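Local coordinates for protein pectinesterase (Aspergillus niger, PDB 5C1E) that hydrolyses the methyl esters of pectin to release methanol and leave de-esterified polygalacturonate, and is probably involved in maceration and soft-rotting of plant tissue, at residues 24-29 with 36-41; 68-73 with 173-178; 110-113 with 117-120; 140-145 with 154-159; 195-200 with 279-284. All coordinates share one frame; numbering follows the deposited sequence.

Interaction 1, the most N-terminal, closes a short loop between helix 22-29 and strand 36-40 at the start of the right-handed parallel beta-helix. Interaction 2 then spans about a hundred residues, joining a surface turn at 68-73 to strand 175-178. Interactions 3 and 4 follow one another inside that span: 110-113 with 117-120 closes a tight loop, and 140-145 with 154-159 closes a short loop through strand 148-152, from one coil to the next. Interactions 3 and 4 touch through Ala-120 and Thr-141; interactions 4 and 2 meet as neighbouring strands 155-158 and 175-178. Interaction 5 comes last, bringing the segment before helix 283-287 back onto strand 198-201, in the same sheet as strand 36-40.

Interaction 1 (24-29 with 36-41)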
# COMPACT_ATOMS: atom_id res chain seq x y z
N ASP A 24 -10.39 -17.87 10.97
CA ASP A 24 -11.21 -18.31 12.10
C ASP A 24 -11.40 -17.18 13.10
O ASP A 24 -12.49 -17.04 13.65
CB ASP A 24 -10.59 -19.53 12.78
CG ASP A 24 -10.70 -20.78 11.94
OD1 ASP A 24 -11.44 -20.80 10.96
OD2 ASP A 24 -10.03 -21.76 12.29
N ALA A 25 -10.36 -16.37 13.35
CA ALA A 25 -10.49 -15.23 14.28
C ALA A 25 -11.42 -14.14 13.73
O ALA A 25 -12.25 -13.59 14.46
CB ALA A 25 -9.14 -14.64 14.63
N LEU A 26 -11.26 -13.82 12.45
CA LEU A 26 -12.17 -12.89 11.76
C LEU A 26 -13.63 -13.38 11.87
O LEU A 26 -14.52 -12.59 12.20
CB LEU A 26 -11.77 -12.73 10.29
CG LEU A 26 -10.44 -12.02 10.01
CD1 LEU A 26 -10.08 -12.10 8.54
CD2 LEU A 26 -10.51 -10.57 10.47
N ASP A 27 -13.86 -14.66 11.60
CA ASP A 27 -15.19 -15.28 11.76
C ASP A 27 -15.71 -15.11 13.18
O ASP A 27 -16.89 -14.80 13.40
CB ASP A 27 -15.19 -16.78 11.39
CG ASP A 27 -15.01 -17.04 9.88
OD1 ASP A 27 -15.14 -16.11 9.07
OD2 ASP A 27 -14.74 -18.20 9.51
N ALA A 28 -14.83 -15.32 14.16
CA ALA A 28 -15.20 -15.19 15.57
C ALA A 28 -15.68 -13.79 15.97
O ALA A 28 -16.34 -13.65 16.98
CB ALA A 28 -14.05 -15.62 16.47
N LEU A 29 -15.33 -12.76 15.21
CA LEU A 29 -15.84 -11.41 15.49
C LEU A 29 -17.34 -11.30 15.24
O LEU A 29 -18.01 -10.52 15.90
CB LEU A 29 -15.14 -10.37 14.62
CG LEU A 29 -13.62 -10.25 14.84
CD1 LEU A 29 -13.05 -9.24 13.87
CD2 LEU A 29 -13.28 -9.88 16.28
N ALA A 36 -12.66 -4.04 17.96
CA ALA A 36 -12.09 -5.36 18.18
C ALA A 36 -10.66 -5.38 17.67
O ALA A 36 -10.25 -4.54 16.88
CB ALA A 36 -12.91 -6.40 17.46
N CYS A 37 -9.90 -6.35 18.15
CA CYS A 37 -8.56 -6.54 17.67
C CYS A 37 -8.16 -8.00 17.71
O CYS A 37 -8.70 -8.81 18.48
CB CYS A 37 -7.55 -5.66 18.41
SG CYS A 37 -7.49 -5.89 20.19
N ILE A 38 -7.22 -8.32 16.82
CA ILE A 38 -6.71 -9.66 16.65
C ILE A 38 -5.18 -9.54 16.65
O ILE A 38 -4.62 -8.65 15.98
CB ILE A 38 -7.20 -10.31 15.34
CG1 ILE A 38 -8.72 -10.46 15.34
CG2 ILE A 38 -6.56 -11.68 15.14
CD1 ILE A 38 -9.33 -10.89 14.01
N TYR A 39 -4.55 -10.40 17.43
CA TYR A 39 -3.10 -10.56 17.45
C TYR A 39 -2.74 -11.86 16.75
O TYR A 39 -3.24 -12.93 17.12
CB TYR A 39 -2.58 -10.60 18.89
CG TYR A 39 -1.14 -11.05 19.05
CD1 TYR A 39 -0.07 -10.20 18.76
CD2 TYR A 39 -0.83 -12.32 19.53
CE1 TYR A 39 1.25 -10.62 18.91
CE2 TYR A 39 0.49 -12.73 19.70
CZ TYR A 39 1.53 -11.87 19.39
OH TYR A 39 2.85 -12.30 19.55
N VAL A 40 -1.85 -11.76 15.77
CA VAL A 40 -1.39 -12.91 15.01
C VAL A 40 0.06 -13.21 15.37
O VAL A 40 0.95 -12.34 15.23
CB VAL A 40 -1.53 -12.69 13.49
CG1 VAL A 40 -1.27 -13.98 12.71
CG2 VAL A 40 -2.92 -12.17 13.16
N ALA A 41 0.28 -14.42 15.86
CA ALA A 41 1.61 -14.88 16.17
C ALA A 41 2.30 -15.33 14.90
O ALA A 41 1.69 -15.53 13.85
CB ALA A 41 1.57 -16.01 17.18
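Ala-25, Leu-26 and Leu-29 of helix 22-29 pack on Ala-36 and Ile-38 of strand 36-40, within a beta-alpha-beta unit that begins with strand 11-13 and lies at the N-terminal end of the parallel beta-helix. Helix and strand run nearly antiparallel, at 165°, with their axes 9.5 Å apart. Ala-25 comes first: its CB points at the strand and meets both branches of Ile-38, lying 3.8 Å from CD1 and 4.0 Å from CG2. Leu-26 starts off to one flank, but its CD2 methyl swings in and reaches Ile-38 CD1 at 3.7 Å, the two side chains crossing at about a right angle. One turn after Ala-25, Leu-29 divides its two methyls between two strand residues, CD1 turning to Ile-38 and CD2 to Ala-36. Ile-38 can serve all three helix residues because its CG1 stands beside the backbone N (chi1 -63°) and its chain then extends, carrying CD1 out among them. No hydrogen bond crosses this apolar interface. Val-13 and Leu-59, on the flanking strands, also touch Ile-38, while Cys-37 points away from the helix and forms a disulfide with Cys-10. At the far end Leu-29 CD2 rests 3.7 Å from Ala-36 CB.

Interaction 2 (68-73 with 173-178)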
# COMPACT_ATOMS: atom_id res chain seq x y z
N THR A 68 9.23 -0.82 12.53
CA THR A 68 9.69 -1.18 11.20
C THR A 68 8.88 -2.37 10.67
O THR A 68 8.19 -3.05 11.43
CB THR A 68 11.19 -1.53 11.25
OG1 THR A 68 11.67 -1.86 9.95
CG2 THR A 68 11.48 -2.72 12.19
N TYR A 69 8.96 -2.59 9.36
CA TYR A 69 8.47 -3.83 8.73
C TYR A 69 9.55 -4.95 8.73
O TYR A 69 9.24 -6.15 8.49
CB TYR A 69 8.04 -3.56 7.28
CG TYR A 69 9.18 -3.12 6.38
CD1 TYR A 69 10.00 -4.06 5.75
CD2 TYR A 69 9.40 -1.78 6.10
CE1 TYR A 69 11.03 -3.66 4.93
CE2 TYR A 69 10.44 -1.37 5.27
CZ TYR A 69 11.25 -2.32 4.68
OH TYR A 69 12.28 -1.93 3.85
N LYS A 70 10.79 -4.58 8.99
CA LYS A 70 11.92 -5.48 8.72
C LYS A 70 11.97 -6.75 9.58
O LYS A 70 12.60 -7.73 9.18
CB LYS A 70 13.25 -4.72 8.80
CG LYS A 70 13.43 -3.85 7.57
CD LYS A 70 14.60 -2.89 7.63
CE LYS A 70 14.71 -2.15 6.30
NZ LYS A 70 16.08 -1.61 6.09
N ASP A 71 11.34 -6.72 10.74
CA ASP A 71 11.32 -7.86 11.66
C ASP A 71 10.00 -8.62 11.68
O ASP A 71 9.77 -9.46 12.57
CB ASP A 71 11.66 -7.39 13.08
CG ASP A 71 13.03 -6.75 13.17
OD1 ASP A 71 13.93 -7.16 12.41
OD2 ASP A 71 13.22 -5.82 13.97
N ASN A 72 9.11 -8.37 10.70
CA ASN A 72 7.82 -9.05 10.70
C ASN A 72 8.05 -10.57 10.59
O ASN A 72 8.95 -11.03 9.86
CB ASN A 72 6.94 -8.58 9.55
CG ASN A 72 6.48 -7.15 9.67
OD1 ASN A 72 6.68 -6.50 10.69
ND2 ASN A 72 5.83 -6.66 8.63
N VAL A 73 7.25 -11.33 11.32
CA VAL A 73 7.30 -12.79 11.29
C VAL A 73 5.95 -13.40 10.93
O VAL A 73 5.78 -14.62 10.99
CB VAL A 73 7.81 -13.38 12.63
CG1 VAL A 73 9.31 -13.18 12.76
CG2 VAL A 73 7.07 -12.78 13.83
N GLU A 173 7.32 7.64 4.88
CA GLU A 173 8.48 6.87 5.33
C GLU A 173 8.40 5.39 4.92
O GLU A 173 8.74 4.51 5.71
CB GLU A 173 8.63 6.97 6.84
CG GLU A 173 8.93 8.38 7.34
CD GLU A 173 8.87 8.53 8.86
OE1 GLU A 173 8.72 7.53 9.61
OE2 GLU A 173 8.95 9.68 9.32
N CYS A 174 7.97 5.13 3.68
CA CYS A 174 7.89 3.78 3.16
C CYS A 174 9.06 3.48 2.25
O CYS A 174 9.63 4.39 1.61
CB CYS A 174 6.60 3.57 2.37
SG CYS A 174 5.09 3.63 3.35
N ASP A 175 9.40 2.20 2.16
CA ASP A 175 10.33 1.73 1.15
C ASP A 175 9.49 1.22 0.01
O ASP A 175 8.68 0.31 0.18
CB ASP A 175 11.27 0.65 1.70
CG ASP A 175 12.35 1.22 2.62
OD1 ASP A 175 12.76 2.38 2.46
OD2 ASP A 175 12.79 0.48 3.52
N ILE A 176 9.68 1.82 -1.16
CA ILE A 176 8.95 1.45 -2.35
C ILE A 176 9.98 0.80 -3.28
O ILE A 176 10.92 1.46 -3.73
CB ILE A 176 8.25 2.68 -2.95
CG1 ILE A 176 7.17 3.17 -1.98
CG2 ILE A 176 7.69 2.38 -4.33
CD1 ILE A 176 6.60 4.53 -2.30
N VAL A 177 9.80 -0.49 -3.50
CA VAL A 177 10.84 -1.37 -4.03
C VAL A 177 10.41 -1.99 -5.35
O VAL A 177 9.49 -2.79 -5.37
CB VAL A 177 11.17 -2.48 -3.02
CG1 VAL A 177 12.34 -3.35 -3.52
CG2 VAL A 177 11.49 -1.89 -1.65
N SER A 178 11.07 -1.63 -6.45
CA SER A 178 10.75 -2.20 -7.76
C SER A 178 11.53 -3.50 -8.01
O SER A 178 12.77 -3.51 -7.89
CB SER A 178 11.04 -1.21 -8.90
OG SER A 178 10.03 -0.22 -9.03
O HOH W 1 15.24 0.76 4.50
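Tyr-69 reaches Asp-175 from a type I beta turn, Tyr-69 to Asn-72, on the outside of the parallel beta-helix, between strands 57-61 and 74-78; Asp-175 opens strand 175-178 of its eight-stranded sheet. The tyrosine CG sits between its backbone N and carbonyl carbon (chi1 64°), and chi2 of 85° turns the ring plane roughly perpendicular to that of CA, CB and CG. This conformation sends the phenol toward the strand, where Tyr-69 OH donates a very short hydrogen bond, 2.5 Å, to Asp-175 OD2. The carboxylate oxygen lies at the ring edge, in the ring plane, but the carboxylate is turned 86° from the ring, and the two side chains meet at about a right angle. Lys-70, next in the turn, is extended and lays CG over one face of the Tyr-69 ring toward the rim, 3.6 Å above its plane. Lys-70 NZ stays 4.7 Å from Asp-175 OD2, with opposite charges that probably attract. Lys-70 N donates to Thr-68 OG1, an ST turn leading into the beta turn. Met-155 on the adjacent strand also touches Tyr-69. One water completes the link, accepting from Lys-70 NZ at 3.0 Å and donating to Asp-175 OD2 at 2.7 Å.

Interaction 3 (110-113 with 117-120); sequences NGYG and QAVA
Asn-110 and Ala-120 approach to 4.7 Å between CA atoms, and Tyr-112 and Ala-118 to 6.3 Å, where the chain doubles back between strands 107-110 and 121-124 of the beta-helix. Asn-110 has the largest share of the contact. Its side chain points to the returning segment, CG lying anti to the backbone N (chi1 -172°), and its ND2 donates to the carbonyl O of Val-119 over 3.0 Å in a nearly straight bond (166°). The acceptor lies in the amide plane of Asn-110, whereas the donor stands 53° above the plane of the Val-119 carbonyl and so does not use a lone pair. The other end of the amide turns back on its own segment: OD1 accepts from Tyr-112 N, forming an Asx turn. The Ala-118 methyl lies over one face of this amide, 3.5 Å from Asn-110 ND2, and also packs against Tyr-112 CB. Ala-120 CB approaches Asn-110 N at 3.9 Å. Beyond the two segments, ND2 also donates to Ile-80 O. With both ends of the buried amide hydrogen-bonded, its rotation is probably fixed, and one side chain ties the turn after strand 107-110 both to the returning chain and to a neighbouring loop.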
# COMPACT_ATOMS: atom_id res chain seq x y z
N ASN A 110 0.97 -11.88 -2.76
CA ASN A 110 0.38 -12.74 -3.78
C ASN A 110 1.57 -13.41 -4.49
O ASN A 110 2.43 -12.71 -5.01
CB ASN A 110 -0.50 -11.94 -4.75
CG ASN A 110 -1.29 -12.84 -5.71
OD1 ASN A 110 -0.76 -13.80 -6.24
ND2 ASN A 110 -2.56 -12.52 -5.93
N GLY A 111 1.62 -14.74 -4.48
CA GLY A 111 2.75 -15.47 -5.04
C GLY A 111 2.70 -15.74 -6.54
O GLY A 111 3.53 -16.49 -7.04
N TYR A 112 1.78 -15.11 -7.27
CA TYR A 112 1.63 -15.40 -8.70
C TYR A 112 2.91 -15.12 -9.47
O TYR A 112 3.33 -15.93 -10.30
CB TYR A 112 0.46 -14.65 -9.33
CG TYR A 112 0.19 -15.12 -10.75
CD1 TYR A 112 -0.56 -16.27 -10.98
CD2 TYR A 112 0.72 -14.45 -11.85
CE1 TYR A 112 -0.77 -16.73 -12.28
CE2 TYR A 112 0.50 -14.91 -13.15
CZ TYR A 112 -0.25 -16.05 -13.36
OH TYR A 112 -0.49 -16.52 -14.65
N GLY A 113 3.49 -13.95 -9.25
CA GLY A 113 4.69 -13.56 -9.98
C GLY A 113 4.35 -12.78 -11.25
O GLY A 113 3.22 -12.33 -11.42
N GLN A 117 -2.01 -9.67 -13.71
CA GLN A 117 -2.34 -8.91 -12.53
C GLN A 117 -2.63 -9.87 -11.39
O GLN A 117 -3.31 -10.85 -11.59
CB GLN A 117 -3.57 -8.04 -12.78
CG GLN A 117 -3.42 -7.09 -13.96
CD GLN A 117 -4.00 -7.67 -15.23
OE1 GLN A 117 -3.81 -8.86 -15.56
NE2 GLN A 117 -4.68 -6.83 -15.99
N ALA A 118 -2.08 -9.59 -10.22
CA ALA A 118 -2.29 -10.44 -9.06
C ALA A 118 -2.13 -9.60 -7.79
O ALA A 118 -1.03 -9.27 -7.39
CB ALA A 118 -1.31 -11.60 -9.06
N VAL A 119 -3.26 -9.25 -7.20
CA VAL A 119 -3.27 -8.30 -6.10
C VAL A 119 -2.85 -8.93 -4.78
O VAL A 119 -3.30 -10.02 -4.44
CB VAL A 119 -4.65 -7.64 -5.98
CG1 VAL A 119 -4.75 -6.70 -4.79
CG2 VAL A 119 -4.95 -6.87 -7.26
N ALA A 120 -1.98 -8.24 -4.04
CA ALA A 120 -1.63 -8.66 -2.68
C ALA A 120 -2.68 -8.16 -1.70
O ALA A 120 -3.32 -8.95 -1.03
CB ALA A 120 -0.25 -8.16 -2.30

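Interaction 4 (140-145 with 154-159); sequences DTLYVK and CMIEGA
Thr-141, Ile-156 and Leu-142 have the most surface buried where two successive coils of the parallel beta-helix meet. Strand 142-146 and strand 155-158 belong to different sheets of the helix, so the contact runs between two of its walls, with no backbone-to-backbone hydrogen bond between them. Thr-141, just ahead of the first strand, turns its hydroxyl to the backbone of the second: OG1 donates to the carbonyl O of Glu-157 over 2.8 Å. The C=O...OG1 angle is 137°, and the donor is tilted 20° from the carbonyl plane. With OG1 beside its backbone N (chi1 -54°), the threonine also lays its CG2 methyl against the same oxygen, at 3.3 Å. Gly-158 follows directly, and its CA lies 3.7 Å from Thr-141 OG1. Glu-157 itself points away, and its share of the contact comes from its backbone.

Deeper in, Leu-142 and Ile-156 face one another and cross obliquely, adding an apolar layer beside the polar bond. Leu-121 and Phe-135 on flanking strands continue this core, Leu-121 packing on Leu-142 and Phe-135 on Ile-156, and Ile-163 also touches Ile-156. The Thr-141 side chain is about 9 Å from that of Asp-161, predicted to be an active-site residue, so this corner lies close to the probable catalytic region. The Leu-142 CD2 methyl meets Ile-156 at CG1 and at CG2, each at 4.1 Å.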
# COMPACT_ATOMS: atom_id res chain seq x y z
N ASP A 140 0.37 -5.13 -10.18
CA ASP A 140 -0.80 -4.71 -9.38
C ASP A 140 -0.75 -5.13 -7.89
O ASP A 140 -1.75 -5.55 -7.31
CB ASP A 140 -2.08 -5.24 -10.01
CG ASP A 140 -2.48 -4.53 -11.28
OD1 ASP A 140 -1.66 -3.84 -11.88
OD2 ASP A 140 -3.66 -4.68 -11.68
N THR A 141 0.42 -5.04 -7.26
CA THR A 141 0.58 -5.46 -5.86
C THR A 141 -0.43 -4.85 -4.90
O THR A 141 -1.10 -5.57 -4.18
CB THR A 141 1.98 -5.15 -5.33
OG1 THR A 141 2.98 -5.73 -6.20
CG2 THR A 141 2.13 -5.68 -3.90
N LEU A 142 -0.50 -3.52 -4.87
CA LEU A 142 -1.31 -2.80 -3.89
C LEU A 142 -2.41 -2.01 -4.57
O LEU A 142 -2.18 -0.98 -5.23
CB LEU A 142 -0.42 -1.91 -3.02
CG LEU A 142 -1.12 -1.15 -1.90
CD1 LEU A 142 -1.67 -2.08 -0.83
CD2 LEU A 142 -0.13 -0.15 -1.31
N TYR A 143 -3.62 -2.50 -4.39
CA TYR A 143 -4.77 -1.90 -5.03
C TYR A 143 -5.36 -0.92 -4.04
O TYR A 143 -6.13 -1.32 -3.18
CB TYR A 143 -5.77 -2.97 -5.40
CG TYR A 143 -6.92 -2.57 -6.31
CD1 TYR A 143 -7.01 -1.30 -6.90
CD2 TYR A 143 -7.91 -3.48 -6.61
CE1 TYR A 143 -8.07 -0.97 -7.74
CE2 TYR A 143 -8.96 -3.17 -7.46
CZ TYR A 143 -9.03 -1.92 -8.03
OH TYR A 143 -10.10 -1.62 -8.88
N VAL A 144 -4.92 0.34 -4.13
CA VAL A 144 -5.49 1.39 -3.30
C VAL A 144 -6.76 1.88 -4.02
O VAL A 144 -6.79 2.92 -4.67
CB VAL A 144 -4.47 2.49 -2.98
CG1 VAL A 144 -3.35 1.90 -2.13
CG2 VAL A 144 -3.88 3.16 -4.22
N LYS A 145 -7.80 1.07 -3.94
CA LYS A 145 -8.93 1.17 -4.85
C LYS A 145 -9.77 2.42 -4.61
O LYS A 145 -10.12 3.15 -5.54
CB LYS A 145 -9.81 -0.08 -4.74
CG LYS A 145 -11.05 -0.03 -5.61
CD LYS A 145 -11.82 -1.34 -5.55
CE LYS A 145 -12.87 -1.38 -6.65
NZ LYS A 145 -13.72 -2.57 -6.49
N CYS A 154 6.05 1.21 5.74
CA CYS A 154 5.73 -0.01 5.04
C CYS A 154 6.73 -0.25 3.91
O CYS A 154 7.50 0.65 3.52
CB CYS A 154 4.31 0.04 4.47
SG CYS A 154 2.98 0.07 5.71
N MET A 155 6.71 -1.47 3.40
CA MET A 155 7.49 -1.85 2.25
C MET A 155 6.49 -2.29 1.20
O MET A 155 5.72 -3.23 1.44
CB MET A 155 8.43 -2.99 2.63
CG MET A 155 9.57 -3.27 1.66
SD MET A 155 9.09 -3.96 0.07
CE MET A 155 8.27 -5.49 0.55
N ILE A 156 6.49 -1.60 0.05
CA ILE A 156 5.60 -1.95 -1.07
C ILE A 156 6.47 -2.35 -2.25
O ILE A 156 7.25 -1.54 -2.77
CB ILE A 156 4.65 -0.80 -1.47
CG1 ILE A 156 3.82 -0.36 -0.27
CG2 ILE A 156 3.65 -1.26 -2.54
CD1 ILE A 156 4.33 0.89 0.38
N GLU A 157 6.30 -3.60 -2.69
CA GLU A 157 7.15 -4.17 -3.74
C GLU A 157 6.36 -4.66 -4.94
O GLU A 157 5.33 -5.34 -4.80
CB GLU A 157 7.99 -5.32 -3.20
CG GLU A 157 9.02 -5.83 -4.20
CD GLU A 157 10.06 -6.77 -3.61
OE1 GLU A 157 10.99 -7.14 -4.36
OE2 GLU A 157 9.96 -7.16 -2.44
N GLY A 158 6.89 -4.35 -6.12
CA GLY A 158 6.35 -4.81 -7.38
C GLY A 158 7.08 -4.18 -8.54
O GLY A 158 8.15 -3.58 -8.39
N ALA A 159 6.50 -4.31 -9.72
CA ALA A 159 7.10 -3.83 -10.95
C ALA A 159 6.15 -3.01 -11.81
O ALA A 159 6.55 -1.97 -12.34
CB ALA A 159 7.61 -5.01 -11.75

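Interaction 5 (195-200 with 279-284); sequences SGWYAI and AAVDKT. With SO4 (sulfate ion), chain C.
Val-281 meets Trp-197 and Ala-199 through torsions that part its methyls: CG1 stands beside its backbone N (chi1 -51°), while CG2 falls between that N and the carbonyl carbon. Trp-197 carries its CG beside its own N (chi1 -68°), which presents the indole to the valine. Val-281 CG1 lies over one face of the six-membered ring, 4.1 Å from its centroid and 23° off the ring normal, a CH-pi contact. The methyl is displaced toward the rim, closest to CZ3 at 3.8 Å. The other methyl, CG2, rests 4.0 Å from Ala-199 CB. One valine thus meets two residues, two positions apart, at the start of strand 198-201 and just before it, and no hydrogen bond crosses between the segments.

Further along, Lys-283 bends at its last two torsions and delivers NZ to a sulfate ion, probably from the crystallisation liquor. NZ is 2.7 Å from sulfate O4 and makes a weak hydrogen bond to O3. Tyr-150 OH and Trp-170 NE1 also hold the sulfate, and the lysine makes cation-pi contacts with Trp-170 and Trp-291.

Asp-282 is the N-cap of helix 283-287, its OD1 accepting from Thr-285 N. This helix lies on the outer side of the ten-stranded parallel sheet: its Val-286 touches Trp-197, Ala-199 and Val-281, and Ile-230 of adjoining strand 228-232 packs on both Trp-197 and Val-281.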
# COMPACT_ATOMS: atom_id res chain seq x y z
N SER A 195 -11.46 14.74 -5.25
CA SER A 195 -10.52 15.54 -4.47
C SER A 195 -9.28 14.74 -4.04
O SER A 195 -8.47 15.23 -3.28
CB SER A 195 -11.21 16.13 -3.25
OG SER A 195 -11.70 15.09 -2.43
N GLY A 196 -9.14 13.52 -4.54
CA GLY A 196 -8.07 12.64 -4.12
C GLY A 196 -6.69 12.93 -4.69
O GLY A 196 -6.54 13.56 -5.74
N TRP A 197 -5.68 12.49 -3.94
CA TRP A 197 -4.27 12.53 -4.33
C TRP A 197 -3.63 11.21 -3.93
O TRP A 197 -4.05 10.59 -2.95
CB TRP A 197 -3.48 13.60 -3.55
CG TRP A 197 -3.80 15.04 -3.82
CD1 TRP A 197 -4.96 15.71 -3.51
CD2 TRP A 197 -2.92 16.01 -4.41
NE1 TRP A 197 -4.86 17.02 -3.91
CE2 TRP A 197 -3.62 17.23 -4.46
CE3 TRP A 197 -1.62 15.95 -4.92
CZ2 TRP A 197 -3.05 18.38 -5.01
CZ3 TRP A 197 -1.05 17.10 -5.45
CH2 TRP A 197 -1.77 18.30 -5.50
N TYR A 198 -2.59 10.82 -4.66
CA TYR A 198 -1.51 10.03 -4.05
C TYR A 198 -0.42 11.02 -3.62
O TYR A 198 0.06 11.83 -4.44
CB TYR A 198 -0.82 9.10 -5.02
CG TYR A 198 -1.58 7.91 -5.59
CD1 TYR A 198 -2.98 7.86 -5.63
CD2 TYR A 198 -0.87 6.86 -6.17
CE1 TYR A 198 -3.64 6.76 -6.17
CE2 TYR A 198 -1.51 5.78 -6.73
CZ TYR A 198 -2.88 5.73 -6.74
OH TYR A 198 -3.46 4.64 -7.31
N ALA A 199 0.02 10.88 -2.38
CA ALA A 199 1.18 11.61 -1.90
C ALA A 199 2.21 10.61 -1.40
O ALA A 199 1.93 9.83 -0.49
CB ALA A 199 0.79 12.58 -0.79
N ILE A 200 3.40 10.63 -2.01
CA ILE A 200 4.51 9.79 -1.57
C ILE A 200 5.53 10.70 -0.89
O ILE A 200 6.17 11.51 -1.54
CB ILE A 200 5.09 9.00 -2.76
CG1 ILE A 200 4.02 8.01 -3.22
CG2 ILE A 200 6.37 8.29 -2.36
CD1 ILE A 200 4.20 7.53 -4.62
N ALA A 279 5.25 23.98 -3.18
CA ALA A 279 5.28 23.51 -1.81
C ALA A 279 4.81 22.08 -1.78
O ALA A 279 4.04 21.66 -2.64
CB ALA A 279 4.37 24.37 -0.95
N ALA A 280 5.27 21.34 -0.77
CA ALA A 280 4.76 20.00 -0.50
C ALA A 280 3.29 20.05 -0.11
O ALA A 280 2.83 21.04 0.44
CB ALA A 280 5.58 19.34 0.60
N VAL A 281 2.56 18.97 -0.40
CA VAL A 281 1.17 18.86 0.08
C VAL A 281 1.15 18.27 1.48
O VAL A 281 2.08 17.57 1.88
CB VAL A 281 0.25 18.05 -0.87
CG1 VAL A 281 0.37 18.59 -2.28
CG2 VAL A 281 0.56 16.57 -0.83
N ASP A 282 0.09 18.54 2.24
CA ASP A 282 -0.03 18.00 3.59
C ASP A 282 -1.15 16.98 3.69
O ASP A 282 -1.91 16.79 2.75
CB ASP A 282 -0.15 19.13 4.65
CG ASP A 282 -1.43 19.97 4.51
OD1 ASP A 282 -2.38 19.61 3.79
OD2 ASP A 282 -1.46 21.03 5.18
N LYS A 283 -1.25 16.33 4.84
CA LYS A 283 -2.24 15.28 5.01
C LYS A 283 -3.66 15.80 5.05
O LYS A 283 -4.59 15.05 4.79
CB LYS A 283 -1.94 14.44 6.26
CG LYS A 283 -0.70 13.59 6.08
CD LYS A 283 -0.48 12.58 7.21
CE LYS A 283 -0.14 13.24 8.52
NZ LYS A 283 1.17 13.94 8.44
N THR A 284 -3.85 17.06 5.38
CA THR A 284 -5.20 17.60 5.35
C THR A 284 -5.72 17.61 3.90
O THR A 284 -6.87 17.27 3.64
CB THR A 284 -5.28 18.99 6.00
OG1 THR A 284 -5.03 18.84 7.40
CG2 THR A 284 -6.65 19.62 5.78
S SO4 C . 3.74 11.39 8.22
O1 SO4 C . 4.92 11.53 9.13
O2 SO4 C . 4.07 10.38 7.18
O3 SO4 C . 2.52 10.98 8.96
O4 SO4 C . 3.46 12.71 7.61